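Local coordinates for protein SsfX3 (Streptomyces sp. SF2575, PDB 3SKV) that probably transfers a salicylyl group onto a tetracycline intermediate during biosynthesis of the antibiotic, using a GDSL/SGNH-type hydrolase fold joined to a jelly-roll domain, at residues A[94-99]-A[141-146]; A[89-94]-A[170-175]; A[236-241]-A[274-279]; A[230-235]-A[268-273]. The protein carries 1 engineered substitution. All blocks are in the same frame, centred on the assembly; numbering follows the deposited sequence.

Contact 1 of 4, residues A[94-99]-A[141-146]; sequences PWLAVR and AELHVD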
# COMPACT_ATOMS: atom_id res chain seq x y z
N PRO A 94 -24.84 -15.69 2.59
CA PRO A 94 -24.72 -15.64 1.12
C PRO A 94 -24.65 -14.20 0.58
O PRO A 94 -24.45 -14.00 -0.62
CB PRO A 94 -25.98 -16.38 0.65
CG PRO A 94 -26.98 -16.07 1.70
CD PRO A 94 -26.23 -15.96 3.01
N TRP A 95 -24.82 -13.20 1.46
CA TRP A 95 -24.77 -11.78 1.07
C TRP A 95 -24.16 -10.89 2.15
O TRP A 95 -24.09 -11.27 3.32
CB TRP A 95 -26.15 -11.25 0.64
CG TRP A 95 -27.19 -11.24 1.72
CD1 TRP A 95 -28.06 -12.24 2.03
CD2 TRP A 95 -27.46 -10.17 2.64
NE1 TRP A 95 -28.86 -11.87 3.08
CE2 TRP A 95 -28.51 -10.61 3.48
CE3 TRP A 95 -26.90 -8.90 2.86
CZ2 TRP A 95 -29.04 -9.80 4.50
CZ3 TRP A 95 -27.43 -8.10 3.86
CH2 TRP A 95 -28.48 -8.54 4.67
N LEU A 96 -23.72 -9.70 1.75
CA LEU A 96 -23.23 -8.70 2.68
C LEU A 96 -23.59 -7.32 2.25
O LEU A 96 -23.68 -7.02 1.06
CB LEU A 96 -21.73 -8.85 3.07
CG LEU A 96 -20.60 -8.42 2.12
CD1 LEU A 96 -20.48 -6.89 1.97
CD2 LEU A 96 -19.30 -8.88 2.68
N ALA A 97 -23.73 -6.46 3.23
CA ALA A 97 -24.04 -5.05 2.97
C ALA A 97 -23.16 -4.20 3.85
O ALA A 97 -22.90 -4.57 4.99
CB ALA A 97 -25.52 -4.77 3.23
N VAL A 98 -22.64 -3.11 3.31
CA VAL A 98 -21.78 -2.17 4.04
C VAL A 98 -22.31 -0.76 3.84
O VAL A 98 -22.54 -0.34 2.71
CB VAL A 98 -20.28 -2.25 3.64
CG1 VAL A 98 -19.45 -1.25 4.44
CG2 VAL A 98 -19.73 -3.65 3.82
N ARG A 99 -22.54 -0.04 4.95
CA ARG A 99 -22.94 1.36 4.97
C ARG A 99 -21.61 2.15 5.05
O ARG A 99 -20.82 1.99 5.99
CB ARG A 99 -23.87 1.67 6.14
CG ARG A 99 -24.42 3.07 6.02
CD ARG A 99 -25.49 3.31 7.05
NE ARG A 99 -25.71 4.75 7.19
CZ ARG A 99 -26.10 5.32 8.32
NH1 ARG A 99 -26.33 4.59 9.40
NH2 ARG A 99 -26.25 6.64 8.38
N ALA A 141 -23.74 6.12 1.77
CA ALA A 141 -24.24 5.12 0.83
C ALA A 141 -24.20 3.69 1.36
O ALA A 141 -23.62 3.42 2.41
CB ALA A 141 -23.47 5.21 -0.49
N GLU A 142 -24.86 2.78 0.63
CA GLU A 142 -24.93 1.38 1.00
C GLU A 142 -24.55 0.50 -0.18
O GLU A 142 -25.10 0.62 -1.28
CB GLU A 142 -26.29 1.01 1.58
CG GLU A 142 -26.19 -0.16 2.54
CD GLU A 142 -27.52 -0.80 2.90
OE1 GLU A 142 -27.93 -1.74 2.19
OE2 GLU A 142 -28.13 -0.39 3.92
N LEU A 143 -23.60 -0.35 0.06
CA LEU A 143 -23.01 -1.31 -0.86
C LEU A 143 -23.71 -2.64 -0.56
O LEU A 143 -23.88 -2.99 0.60
CB LEU A 143 -21.52 -1.34 -0.46
CG LEU A 143 -20.54 -2.38 -0.91
CD1 LEU A 143 -19.12 -1.79 -0.86
CD2 LEU A 143 -20.55 -3.58 0.04
N HIS A 144 -24.15 -3.36 -1.59
CA HIS A 144 -24.79 -4.64 -1.38
C HIS A 144 -24.23 -5.66 -2.32
O HIS A 144 -24.33 -5.49 -3.54
CB HIS A 144 -26.33 -4.56 -1.45
CG HIS A 144 -26.99 -5.86 -1.12
ND1 HIS A 144 -27.51 -6.12 0.14
CD2 HIS A 144 -27.17 -6.96 -1.90
CE1 HIS A 144 -28.00 -7.34 0.09
NE2 HIS A 144 -27.80 -7.90 -1.11
N VAL A 145 -23.61 -6.70 -1.76
CA VAL A 145 -23.01 -7.79 -2.51
C VAL A 145 -23.84 -9.02 -2.20
O VAL A 145 -23.80 -9.55 -1.09
CB VAL A 145 -21.50 -8.00 -2.22
CG1 VAL A 145 -20.90 -9.07 -3.13
CG2 VAL A 145 -20.73 -6.71 -2.37
N ASP A 146 -24.63 -9.44 -3.17
CA ASP A 146 -25.47 -10.62 -3.03
C ASP A 146 -24.82 -11.69 -3.85
O ASP A 146 -23.92 -11.42 -4.63
CB ASP A 146 -26.90 -10.34 -3.53
CG ASP A 146 -27.99 -11.21 -2.93
OD1 ASP A 146 -27.67 -12.33 -2.44
OD2 ASP A 146 -29.18 -10.80 -3.00
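The indole of W95 and the imidazole of H144 lie nearly parallel, their planes 24° apart, yet they are slid so far past each other that they barely overlap; the six-membered ring of W95 and the H144 ring have centroids 5.1 Å apart. H144 reaches W95 through CE1, which comes 3.4 Å from W95 CE3. One face of the imidazole looks onto the carbonyl O of L96, and CG of D146 sits in plane at its edge, while CB of A97 lies in plane at the edge of the indole. The frame beneath is an antiparallel beta ladder in the jelly-roll domain, with strand 141-145 at the border of a four-stranded sheet and strand 96-103 inside it. L96 with V145 and V98 with L143 are hydrogen-bonded pairs, alternating with A97-H144 and R99-E142, which are non-hydrogen-bonded pairs. Strand 164-172 flanks 96-103 on its other side, and its R171 forms a salt bridge with E142 OE1.

W95 places CG between its own backbone N and carbonyl carbon (chi1 64°), which brings the edge of the indole alongside A97 CB, while NE1 is hydrogen-bonded to E173. On the face opposite the rings, L143 is the hub: its CD2 touches L96 CD1 at 3.8 Å and V98 CB at the same distance, with the V98 and L143 side chains pointing the same way. V145 N donates to L96 O at 2.8 Å, and the straightest bond of the ladder runs from L143 N to V98 O, 2.9 Å long with an angle of 179° at the hydrogen.

Contact 2 of 4, residues A[89-94]-A[170-175]; sequences LRTDSP and VRLEAG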
# COMPACT_ATOMS: atom_id res chain seq x y z
N LEU A 89 -13.38 -11.06 7.59
CA LEU A 89 -14.40 -11.69 8.44
C LEU A 89 -14.72 -13.05 7.88
O LEU A 89 -14.69 -13.24 6.67
CB LEU A 89 -15.70 -10.85 8.61
CG LEU A 89 -16.45 -10.44 7.35
CD1 LEU A 89 -17.59 -11.37 7.09
CD2 LEU A 89 -17.01 -9.05 7.48
N ARG A 90 -15.02 -14.00 8.76
CA ARG A 90 -15.47 -15.31 8.34
C ARG A 90 -16.98 -15.33 8.55
O ARG A 90 -17.46 -14.90 9.61
CB ARG A 90 -14.77 -16.43 9.12
CG ARG A 90 -13.26 -16.50 8.85
CD ARG A 90 -12.70 -17.83 9.37
NE ARG A 90 -13.36 -18.97 8.73
CZ ARG A 90 -13.02 -19.47 7.55
NH1 ARG A 90 -11.97 -18.99 6.89
NH2 ARG A 90 -13.72 -20.48 7.03
N THR A 91 -17.72 -15.76 7.53
CA THR A 91 -19.19 -15.85 7.58
C THR A 91 -19.75 -16.90 6.65
O THR A 91 -19.14 -17.21 5.61
CB THR A 91 -19.86 -14.46 7.32
OG1 THR A 91 -21.22 -14.52 7.77
CG2 THR A 91 -19.80 -14.01 5.84
N ASP A 92 -20.94 -17.43 6.99
CA ASP A 92 -21.63 -18.35 6.12
C ASP A 92 -22.70 -17.61 5.29
O ASP A 92 -23.38 -18.22 4.47
CB ASP A 92 -22.20 -19.53 6.91
CG ASP A 92 -23.29 -19.26 7.93
OD1 ASP A 92 -23.60 -18.07 8.18
OD2 ASP A 92 -23.77 -20.23 8.56
N SER A 93 -22.89 -16.31 5.54
CA SER A 93 -23.89 -15.47 4.90
C SER A 93 -23.74 -15.45 3.35
O SER A 93 -22.65 -15.26 2.83
CB SER A 93 -23.80 -14.05 5.47
OG SER A 93 -24.75 -13.14 4.93
N PRO A 94 -24.84 -15.69 2.59
CA PRO A 94 -24.72 -15.64 1.12
C PRO A 94 -24.65 -14.20 0.58
O PRO A 94 -24.45 -14.00 -0.62
CB PRO A 94 -25.98 -16.38 0.65
CG PRO A 94 -26.98 -16.07 1.70
CD PRO A 94 -26.23 -15.96 3.01
N VAL A 170 -22.06 -3.15 8.97
CA VAL A 170 -21.93 -4.33 8.14
C VAL A 170 -23.21 -5.12 8.39
O VAL A 170 -23.65 -5.25 9.54
CB VAL A 170 -20.66 -5.16 8.39
CG1 VAL A 170 -20.65 -6.44 7.54
CG2 VAL A 170 -19.40 -4.33 8.09
N ARG A 171 -23.87 -5.55 7.33
CA ARG A 171 -25.07 -6.35 7.49
C ARG A 171 -24.90 -7.69 6.81
O ARG A 171 -24.24 -7.79 5.78
CB ARG A 171 -26.31 -5.62 6.97
CG ARG A 171 -26.93 -4.68 7.98
CD ARG A 171 -27.94 -3.73 7.35
NE ARG A 171 -28.86 -4.45 6.47
CZ ARG A 171 -29.01 -4.18 5.18
NH1 ARG A 171 -28.35 -3.18 4.61
NH2 ARG A 171 -29.86 -4.89 4.44
N LEU A 172 -25.47 -8.72 7.42
CA LEU A 172 -25.41 -10.11 6.94
C LEU A 172 -26.79 -10.72 7.11
O LEU A 172 -27.67 -10.13 7.77
CB LEU A 172 -24.37 -10.94 7.74
CG LEU A 172 -22.95 -10.37 7.85
CD1 LEU A 172 -22.16 -11.10 8.92
CD2 LEU A 172 -22.23 -10.40 6.52
N GLU A 173 -26.99 -11.93 6.52
CA GLU A 173 -28.23 -12.69 6.59
C GLU A 173 -28.54 -12.97 8.06
O GLU A 173 -27.62 -13.14 8.87
CB GLU A 173 -28.08 -14.00 5.80
CG GLU A 173 -29.36 -14.82 5.66
CD GLU A 173 -30.26 -14.41 4.51
OE1 GLU A 173 -30.91 -13.34 4.60
OE2 GLU A 173 -30.33 -15.17 3.52
N ALA A 174 -29.84 -13.00 8.42
CA ALA A 174 -30.26 -13.34 9.78
C ALA A 174 -29.79 -14.77 10.11
O ALA A 174 -29.86 -15.67 9.25
CB ALA A 174 -31.78 -13.28 9.86
N GLY A 175 -29.31 -14.98 11.32
CA GLY A 175 -28.83 -16.30 11.72
C GLY A 175 -27.48 -16.69 11.14
O GLY A 175 -27.01 -17.80 11.40
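L89 opens the contact from strand 86-91, its CD2 meeting CG1 of V170 at a loose 4.5 Å. The two strands belong to different sheets of the jelly-roll sandwich, so side chains rather than a backbone ladder fill the space between them. T91 follows, pointing inward as L89 does. Its OG1 lies 3.7 Å from CD1 of L172, but that hydroxyl is hydrogen-bonded to the carbonyl of T177 and also receives a weak bond from S93 N, two residues on.

S93 makes the polar link. Its OG stands anti to the backbone N (chi1 -179°), which carries the hydroxyl across to the opposite segment, where E173 N donates to S93 OG over 3.0 Å with an essentially linear hydrogen. The same OG rests 3.6 Å from CB of L172, so the oxygen is bordered by aliphatic carbon as well. P94 ends the walk, its side chain crossing that of E173 at about a right angle, with P94 CD 3.9 Å from E173 CB and P94 CG equally far from E173 OE2, the carboxylate oxygen not bonded to W95.

S93 OG is also hydrogen-bonded to W95 O. With its acceptor role taken by the E173 amide, the hydroxyl can spend its proton on that carbonyl, and this buried serine thereby ties together two turns that leave separate sheets.

Contact 3 of 4, residues A[236-241]-A[274-279]; sequences FARLIR and VQIIRE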
# COMPACT_ATOMS: atom_id res chain seq x y z
N PHE A 236 8.40 8.10 9.79
CA PHE A 236 8.01 6.88 9.08
C PHE A 236 8.84 5.69 9.52
O PHE A 236 8.31 4.57 9.58
CB PHE A 236 8.03 7.05 7.54
CG PHE A 236 6.85 7.85 7.05
CD1 PHE A 236 5.54 7.43 7.32
CD2 PHE A 236 7.03 9.04 6.36
CE1 PHE A 236 4.45 8.20 6.93
CE2 PHE A 236 5.92 9.80 5.95
CZ PHE A 236 4.64 9.37 6.24
N ALA A 237 10.16 5.92 9.77
CA ALA A 237 11.09 4.91 10.27
C ALA A 237 10.63 4.44 11.67
O ALA A 237 10.68 3.24 11.96
CB ALA A 237 12.49 5.47 10.35
N ARG A 238 10.21 5.41 12.53
CA ARG A 238 9.68 5.13 13.87
C ARG A 238 8.39 4.30 13.78
O ARG A 238 8.19 3.39 14.57
CB ARG A 238 9.41 6.42 14.63
CG ARG A 238 10.70 7.18 15.01
CD ARG A 238 10.38 8.51 15.68
NE ARG A 238 10.03 8.32 17.09
CZ ARG A 238 8.80 8.33 17.59
NH1 ARG A 238 7.75 8.55 16.80
NH2 ARG A 238 8.60 8.14 18.88
N LEU A 239 7.52 4.61 12.79
CA LEU A 239 6.29 3.89 12.52
C LEU A 239 6.61 2.43 12.12
O LEU A 239 6.09 1.51 12.75
CB LEU A 239 5.48 4.61 11.41
CG LEU A 239 4.05 4.09 11.14
CD1 LEU A 239 3.24 4.00 12.43
CD2 LEU A 239 3.34 4.96 10.20
N ILE A 240 7.50 2.24 11.14
CA ILE A 240 7.93 0.92 10.70
C ILE A 240 8.48 0.11 11.89
O ILE A 240 8.10 -1.06 12.06
CB ILE A 240 8.95 1.02 9.55
CG1 ILE A 240 8.29 1.62 8.29
CG2 ILE A 240 9.58 -0.36 9.26
CD1 ILE A 240 9.22 2.07 7.19
N ARG A 241 9.34 0.74 12.70
CA ARG A 241 9.95 0.15 13.89
C ARG A 241 8.88 -0.34 14.88
O ARG A 241 9.04 -1.41 15.48
CB ARG A 241 10.83 1.21 14.58
CG ARG A 241 11.51 0.74 15.84
CD ARG A 241 11.96 1.86 16.75
NE ARG A 241 10.84 2.70 17.16
CZ ARG A 241 10.97 3.90 17.71
NH1 ARG A 241 12.17 4.45 17.86
NH2 ARG A 241 9.90 4.58 18.06
N VAL A 274 17.32 3.05 8.60
CA VAL A 274 17.50 1.61 8.87
C VAL A 274 17.80 1.37 10.36
O VAL A 274 17.22 0.46 10.96
CB VAL A 274 18.60 1.01 7.96
CG1 VAL A 274 19.05 -0.37 8.41
CG2 VAL A 274 18.13 0.98 6.51
N GLN A 275 18.71 2.18 10.96
CA GLN A 275 19.09 2.04 12.36
C GLN A 275 17.93 2.15 13.32
O GLN A 275 17.91 1.42 14.31
CB GLN A 275 20.22 3.01 12.73
CG GLN A 275 21.55 2.70 12.01
CD GLN A 275 21.89 1.23 11.91
OE1 GLN A 275 21.71 0.61 10.86
NE2 GLN A 275 22.35 0.63 12.99
N ILE A 276 16.96 3.07 13.04
CA ILE A 276 15.75 3.26 13.85
C ILE A 276 14.91 1.98 13.78
O ILE A 276 14.43 1.50 14.81
CB ILE A 276 14.94 4.52 13.39
CG1 ILE A 276 15.69 5.83 13.74
CG2 ILE A 276 13.48 4.51 13.99
CD1 ILE A 276 15.20 7.06 12.89
N ILE A 277 14.73 1.42 12.58
CA ILE A 277 13.95 0.19 12.35
C ILE A 277 14.58 -0.99 13.13
O ILE A 277 13.86 -1.76 13.78
CB ILE A 277 13.91 -0.10 10.82
CG1 ILE A 277 13.01 0.94 10.08
CG2 ILE A 277 13.50 -1.55 10.54
CD1 ILE A 277 13.14 0.91 8.50
N ARG A 278 15.94 -1.09 13.07
CA ARG A 278 16.74 -2.13 13.67
C ARG A 278 16.65 -2.19 15.19
O ARG A 278 16.98 -3.23 15.77
CB ARG A 278 18.20 -2.07 13.20
CG ARG A 278 18.42 -2.66 11.81
CD ARG A 278 18.67 -4.15 11.88
NE ARG A 278 18.87 -4.70 10.54
CZ ARG A 278 17.98 -5.42 9.85
NH1 ARG A 278 16.79 -5.71 10.37
NH2 ARG A 278 18.28 -5.85 8.63
N GLU A 279 16.19 -1.09 15.84
CA GLU A 279 16.03 -1.08 17.30
C GLU A 279 15.01 -2.15 17.72
O GLU A 279 15.24 -2.81 18.73
CB GLU A 279 15.58 0.29 17.79
CG GLU A 279 16.59 1.39 17.64
CD GLU A 279 16.05 2.81 17.77
OE1 GLU A 279 14.84 2.99 18.03
OE2 GLU A 279 16.86 3.75 17.60
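Helix segments 236-241 and 274-278 run in the same general direction, their axes 26° apart and 8.0 Å at closest approach. The chains converge toward their C-terminal ends, where R241 and I277 bring their CA atoms to 4.3 Å. A small residue suits the narrow gap: A237 meets I276 CG2, which lies 3.9 Å from A237 CB and still nearer the backbone carbonyl carbon of A237. Deeper in the interface, I240 and I277 cross obliquely, I240 CG2 against I277 CG1 at 3.8 Å. Both residues also rest on I248 of strand 247-252, which floors this side of the pair.

On the outer side, R241 spans the groove. With CG anti to the backbone N (chi1 179°), its chain sets out toward the other helix; R241 CD lies 3.2 Å from I276 O, and the bend at chi3 (59°) turns the guanidinium toward E279. There it is nearly coplanar with the E279 carboxylate. A single-nitrogen salt bridge results, R241 NH1 to E279 OE1 at 3.0 Å; the acceptor is met nearly along its C-O axis, and it sits somewhat out of the guanidinium plane.

I240 and I277 thus face the sheet, while the R241-E279 pair lies toward the surface. Two near-parallel helices laid side by side against a parallel sheet, joined through its strand 247-252, are characteristic of the alpha/beta/alpha sandwich of the GDSL/SGNH hydrolase fold.

Contact 4 of 4, residues A[230-235]-A[268-273]; sequences SHLQPM and ANLVGF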
# COMPACT_ATOMS: atom_id res chain seq x y z
N SER A 230 7.88 9.72 0.68
CA SER A 230 9.08 8.91 0.43
C SER A 230 10.42 9.67 0.54
O SER A 230 11.36 9.35 -0.18
CB SER A 230 8.96 8.24 -0.94
OG SER A 230 7.62 7.84 -1.18
N HIS A 231 10.51 10.63 1.49
CA HIS A 231 11.69 11.47 1.74
C HIS A 231 12.52 10.98 2.95
O HIS A 231 13.35 11.74 3.49
CB HIS A 231 11.25 12.94 1.94
CG HIS A 231 10.98 13.67 0.67
ND1 HIS A 231 10.05 13.21 -0.24
CD2 HIS A 231 11.49 14.83 0.22
CE1 HIS A 231 10.04 14.09 -1.22
NE2 HIS A 231 10.89 15.09 -0.99
N LEU A 232 12.31 9.73 3.37
CA LEU A 232 13.02 9.16 4.53
C LEU A 232 12.81 9.91 5.82
O LEU A 232 13.73 9.98 6.64
CB LEU A 232 14.52 8.90 4.27
CG LEU A 232 14.90 7.98 3.11
CD1 LEU A 232 16.37 8.15 2.76
CD2 LEU A 232 14.53 6.50 3.42
N GLN A 233 11.59 10.46 6.00
CA GLN A 233 11.13 11.16 7.20
C GLN A 233 11.33 10.24 8.40
O GLN A 233 10.81 9.13 8.42
CB GLN A 233 9.64 11.50 7.11
CG GLN A 233 9.29 12.54 6.07
CD GLN A 233 8.90 11.99 4.73
OE1 GLN A 233 9.45 11.00 4.23
NE2 GLN A 233 7.92 12.63 4.10
N PRO A 234 12.10 10.68 9.42
CA PRO A 234 12.31 9.80 10.60
C PRO A 234 11.03 9.30 11.28
O PRO A 234 11.04 8.23 11.87
CB PRO A 234 13.18 10.67 11.53
CG PRO A 234 13.76 11.72 10.67
CD PRO A 234 12.80 11.97 9.55
N MET A 235 9.92 10.06 11.20
CA MET A 235 8.63 9.62 11.76
C MET A 235 8.12 8.29 11.10
O MET A 235 7.50 7.45 11.78
CB MET A 235 7.57 10.73 11.68
CG MET A 235 7.76 11.84 12.69
SD MET A 235 7.78 11.38 14.45
CE MET A 235 6.00 10.72 14.65
N ALA A 268 23.15 9.71 4.99
CA ALA A 268 22.96 9.81 6.45
C ALA A 268 21.50 9.54 6.83
O ALA A 268 21.26 8.82 7.80
CB ALA A 268 23.37 11.18 6.94
N ASN A 269 20.54 10.08 6.04
CA ASN A 269 19.12 9.86 6.30
C ASN A 269 18.72 8.42 6.13
O ASN A 269 17.90 7.93 6.91
CB ASN A 269 18.25 10.80 5.46
CG ASN A 269 18.36 12.28 5.78
OD1 ASN A 269 18.07 13.14 4.94
ND2 ASN A 269 18.77 12.64 6.99
N LEU A 270 19.31 7.72 5.14
CA LEU A 270 19.04 6.31 4.85
C LEU A 270 19.64 5.39 5.93
O LEU A 270 18.95 4.50 6.45
CB LEU A 270 19.53 5.95 3.44
CG LEU A 270 19.20 4.55 2.90
CD1 LEU A 270 17.73 4.13 3.19
CD2 LEU A 270 19.57 4.43 1.43
N VAL A 271 20.90 5.65 6.31
CA VAL A 271 21.58 4.93 7.39
C VAL A 271 20.73 5.09 8.68
O VAL A 271 20.32 4.08 9.28
CB VAL A 271 23.04 5.40 7.57
CG1 VAL A 271 23.58 5.03 8.95
CG2 VAL A 271 23.93 4.85 6.47
N GLY A 272 20.41 6.34 9.02
CA GLY A 272 19.58 6.67 10.18
C GLY A 272 18.24 5.97 10.15
O GLY A 272 17.83 5.38 11.15
N PHE A 273 17.59 5.95 8.98
CA PHE A 273 16.30 5.29 8.75
C PHE A 273 16.31 3.81 9.12
O PHE A 273 15.44 3.35 9.88
CB PHE A 273 15.85 5.50 7.31
CG PHE A 273 14.36 5.39 7.07
CD1 PHE A 273 13.54 6.52 7.15
CD2 PHE A 273 13.80 4.19 6.65
CE1 PHE A 273 12.16 6.42 6.86
CE2 PHE A 273 12.42 4.10 6.38
CZ PHE A 273 11.61 5.22 6.52
O HOH W 1 15.01 12.75 5.36
O HOH W 2 15.96 9.31 8.14
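L232 sets one methyl over the phenyl face of F273: its CD2 lies 3.9 Å from the ring centroid, 15° off the normal, a CH-pi contact. The two side chains meet at a slant. The other methyl, CD1, reaches helix 266-278, where it comes 3.9 Å from L270 CB and also touches the backbone at L270 N. With CG anti to its carbonyl carbon (chi1 -58°), the leucine spreads its two methyls between the ring and the helix, and it is the centre of the contact.

The F273 ring is approached differently at its rim. Q233 O lies near the ring plane, 3.4 Å from F273 CE1, directing a carbonyl at the slightly positive ring hydrogens. Beyond this segment, Y191 meets the same ring with planes at about 35°, and A237 and I240 of helix 234-242 also pack on it.

Water joins the backbones at the border of this apolar cluster. One molecule donates to L232 O at 2.8 Å and to N269 O at 2.7 Å, bridging the two segments, and it lies in plane at the edge of the phenyl ring. The Q233 side chain steadies the turn, OE1 accepting a bond from H231 N and NE2 being hydrogen-bonded to D228 O. Q233 itself holds the N-cap position of helix 234-242, which packs against helix 266-278 beside the parallel sheet, as in the GDSL/SGNH hydrolase fold.

In the fold
The four contacts fall into two clusters, one in each domain. Contacts 1 and 2 lie in the N-terminal jelly roll, their centres 10 Å apart; they share P94, and contact 1 is nested along the chain inside the loop that contact 2 closes. Strands 96-103 and 164-172 are neighbours in one sheet, so R171 joins the two directly. Contacts 3 and 4, centres 9 Å apart, both use helices 234-242 and 266-278 of the GDSL-like domain; their segments alternate in sequence, and the two contacts meet through F273. The clusters follow one another along the chain, with centres about 39 to 44 Å apart and no touch, consistent with separately packed domains.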